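Local structure of Tox3 (Phaeosphaeria nodorum, 6WES) at residues V47-A52 with A71-T76. The protein is a necrotrophic effector of a fungal wheat pathogen, a secreted toxin whose recognition probably depends on the host susceptibility gene Snn3. Numbering follows the deposited sequence.
Sequences VTWSNA and ASTTIT
Trp-49 turns its indole across to Ile-75 by setting CG anti to its own carbonyl carbon (chi1 -64°). Ile-75 has CG1 anti to the backbone N (chi1 -158°), which puts the CG2 methyl over the indole face. In this CH-pi contact CG2 sits almost straight above the five-membered ring of Trp-49, 3.5 Å from its centroid. Val-47 CG1 lies over the opposite face toward its rim, so aliphatic groups flank the ring on both sides. Thr-73 O lies at the ring edge, 4.0 Å from Trp-49 CZ2. Val-47 CG2 also meets Thr-73 CG2, more loosely.

No direct hydrogen bond joins the two strands. One water serves instead. It accepts from Trp-49 NE1 at 2.9 Å, bonds Thr-73 OG1 at 2.7 Å, and donates weakly to Thr-74 O. The buried indole N-H is thereby satisfied.

Val-29, Ala-31, Phe-102 and Leu-104 pack around Trp-49 from strands 23-36 and 92-105. Strands 47-51 and 72-76 run in roughly the same direction, at 29°, with axes 9.7 Å apart, too far for backbone pairing. They face each other, around an apolar centre at Trp-49 with a water beside it, inside the antiparallel beta barrel of the C-terminal part of Tox3, probably the mature effector.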
ATOM      1  N   VAL A  47      -1.208 -14.380   6.308  1.00 10.68           N
ATOM      2  CA  VAL A  47      -1.891 -13.150   5.922  1.00  9.64           C
ATOM      3  C   VAL A  47      -1.921 -13.057   4.401  1.00 10.90           C
ATOM      4  O   VAL A  47      -0.896 -13.279   3.737  1.00 14.11           O
ATOM      5  CB  VAL A  47      -1.178 -11.931   6.535  1.00 10.16           C
ATOM      6  CG1 VAL A  47      -1.772 -10.636   6.034  1.00 12.18           C
ATOM      7  CG2 VAL A  47      -1.238 -11.983   8.069  1.00 11.29           C
ATOM      8  N   THR A  48      -3.080 -12.723   3.846  1.00  8.87           N
ATOM      9  CA  THR A  48      -3.188 -12.403   2.422  1.00  9.38           C
ATOM     10  C   THR A  48      -3.575 -10.937   2.291  1.00  8.13           C
ATOM     11  O   THR A  48      -4.678 -10.546   2.694  1.00  9.78           O
ATOM     12  CB  THR A  48      -4.248 -13.284   1.761  1.00 10.14           C
ATOM     13  OG1 THR A  48      -3.820 -14.657   1.819  1.00 12.09           O
ATOM     14  CG2 THR A  48      -4.488 -12.900   0.280  1.00 12.09           C
ATOM     15  N   TRP A  49      -2.694 -10.135   1.706  1.00  7.79           N
ATOM     16  CA  TRP A  49      -3.024  -8.750   1.365  1.00  7.52           C
ATOM     17  C   TRP A  49      -3.647  -8.727  -0.024  1.00  9.04           C
ATOM     18  O   TRP A  49      -3.204  -9.471  -0.923  1.00 10.20           O
ATOM     19  CB  TRP A  49      -1.758  -7.892   1.315  1.00  8.37           C
ATOM     20  CG  TRP A  49      -1.006  -7.736   2.614  1.00  7.69           C
ATOM     21  CD1 TRP A  49       0.062  -8.466   3.033  1.00  8.27           C
ATOM     22  CD2 TRP A  49      -1.231  -6.739   3.618  1.00  8.89           C
ATOM     23  NE1 TRP A  49       0.524  -7.989   4.238  1.00 10.00           N
ATOM     24  CE2 TRP A  49      -0.255  -6.930   4.614  1.00  9.27           C
ATOM     25  CE3 TRP A  49      -2.156  -5.698   3.756  1.00  9.61           C
ATOM     26  CZ2 TRP A  49      -0.170  -6.112   5.739  1.00 10.00           C
ATOM     27  CZ3 TRP A  49      -2.064  -4.876   4.872  1.00  9.55           C
ATOM     28  CH2 TRP A  49      -1.082  -5.098   5.848  1.00 10.78           C
ATOM     29  N   SER A  50      -4.624  -7.849  -0.229  1.00  8.27           N
ATOM     30  CA  SER A  50      -5.232  -7.725  -1.549  1.00  9.57           C
ATOM     31  C   SER A  50      -5.605  -6.276  -1.833  1.00  9.17           C
ATOM     32  O   SER A  50      -5.738  -5.448  -0.928  1.00  9.32           O
ATOM     33  CB  SER A  50      -6.451  -8.633  -1.704  1.00 11.50           C
ATOM     34  OG  SER A  50      -7.441  -8.279  -0.759  1.00 12.34           O
ATOM     35  N   ASN A  51      -5.764  -5.979  -3.121  1.00  9.52           N
ATOM     36  CA  ASN A  51      -6.144  -4.642  -3.557  1.00  8.88           C
ATOM     37  C   ASN A  51      -7.585  -4.341  -3.169  1.00 11.53           C
ATOM     38  O   ASN A  51      -8.486  -5.163  -3.387  1.00 14.52           O
ATOM     39  CB  ASN A  51      -6.050  -4.581  -5.086  1.00 11.43           C
ATOM     40  CG  ASN A  51      -6.496  -3.232  -5.641  1.00 13.03           C
ATOM     41  OD1 ASN A  51      -6.191  -2.187  -5.075  1.00 11.99           O
ATOM     42  ND2 ASN A  51      -7.213  -3.256  -6.751  1.00 18.10           N
ATOM     43  N   ALA A  52      -7.812  -3.162  -2.594  1.00 11.29           N
ATOM     44  CA  ALA A  52      -9.142  -2.573  -2.535  1.00 13.20           C
ATOM     45  C   ALA A  52      -9.273  -1.339  -3.418  1.00 14.52           C
ATOM     46  O   ALA A  52     -10.339  -1.119  -3.992  1.00 20.01           O
ATOM     47  CB  ALA A  52      -9.541  -2.251  -1.082  1.00 13.79           C
ATOM     48  N   ALA A  71       4.911  -9.714  16.155  1.00 11.84           N
ATOM     49  CA  ALA A  71       3.779  -8.886  16.536  1.00 12.37           C
ATOM     50  C   ALA A  71       3.302  -7.992  15.405  1.00 10.25           C
ATOM     51  O   ALA A  71       2.445  -7.138  15.625  1.00 12.41           O
ATOM     52  CB  ALA A  71       4.131  -8.060  17.776  1.00 16.02           C
ATOM     53  N   SER A  72       3.848  -8.148  14.205  1.00 10.78           N
ATOM     54  CA  SER A  72       3.496  -7.250  13.122  1.00 10.69           C
ATOM     55  C   SER A  72       3.921  -7.874  11.802  1.00 11.66           C
ATOM     56  O   SER A  72       4.759  -8.776  11.761  1.00 13.05           O
ATOM     57  CB  SER A  72       4.252  -5.931  13.277  1.00 13.10           C
ATOM     58  OG  SER A  72       5.644  -6.151  13.114  1.00 16.79           O
ATOM     59  N   THR A  73       3.369  -7.343  10.709  1.00  9.82           N
ATOM     60  CA  THR A  73       3.893  -7.641   9.378  1.00 10.29           C
ATOM     61  C   THR A  73       3.608  -6.438   8.495  1.00 11.36           C
ATOM     62  O   THR A  73       2.597  -5.754   8.667  1.00 12.20           O
ATOM     63  CB  THR A  73       3.322  -8.959   8.825  1.00 12.14           C
ATOM     64  OG1 THR A  73       4.022  -9.313   7.626  1.00 14.18           O
ATOM     65  CG2 THR A  73       1.846  -8.848   8.518  1.00 14.48           C
ATOM     66  N   THR A  74       4.516  -6.164   7.564  1.00 11.08           N
ATOM     67  CA  THR A  74       4.449  -4.957   6.746  1.00 10.89           C
ATOM     68  C   THR A  74       4.582  -5.327   5.277  1.00 12.14           C
ATOM     69  O   THR A  74       5.231  -6.315   4.934  1.00 14.86           O
ATOM     70  CB  THR A  74       5.577  -3.948   7.093  1.00 12.29           C
ATOM     71  OG1 THR A  74       5.503  -3.538   8.477  1.00 20.62           O
ATOM     72  CG2 THR A  74       5.476  -2.695   6.252  1.00 14.50           C
ATOM     73  N   ILE A  75       3.914  -4.562   4.422  1.00 10.49           N
ATOM     74  CA  ILE A  75       3.952  -4.785   2.979  1.00  8.80           C
ATOM     75  C   ILE A  75       3.995  -3.429   2.289  1.00  9.36           C
ATOM     76  O   ILE A  75       3.622  -2.418   2.871  1.00 10.21           O
ATOM     77  CB  ILE A  75       2.716  -5.612   2.548  1.00 10.66           C
ATOM     78  CG1 ILE A  75       2.945  -6.326   1.207  1.00 10.00           C
ATOM     79  CG2 ILE A  75       1.466  -4.771   2.506  1.00 12.27           C
ATOM     80  CD1 ILE A  75       3.931  -7.518   1.312  1.00 14.31           C
ATOM     81  N   THR A  76       4.457  -3.401   1.041  1.00  9.35           N
ATOM     82  CA  THR A  76       4.411  -2.180   0.240  1.00  9.27           C
ATOM     83  C   THR A  76       3.435  -2.383  -0.912  1.00 10.00           C
ATOM     84  O   THR A  76       3.582  -3.336  -1.691  1.00 10.88           O
ATOM     85  CB  THR A  76       5.809  -1.834  -0.282  1.00 12.00           C
ATOM     86  OG1 THR A  76       6.684  -1.605   0.837  1.00 18.64           O
ATOM     87  CG2 THR A  76       5.768  -0.595  -1.189  1.00 14.01           C
TER
HETATM   88  O   HOH W   1       3.244  -8.482   5.161  1.00 17.53           O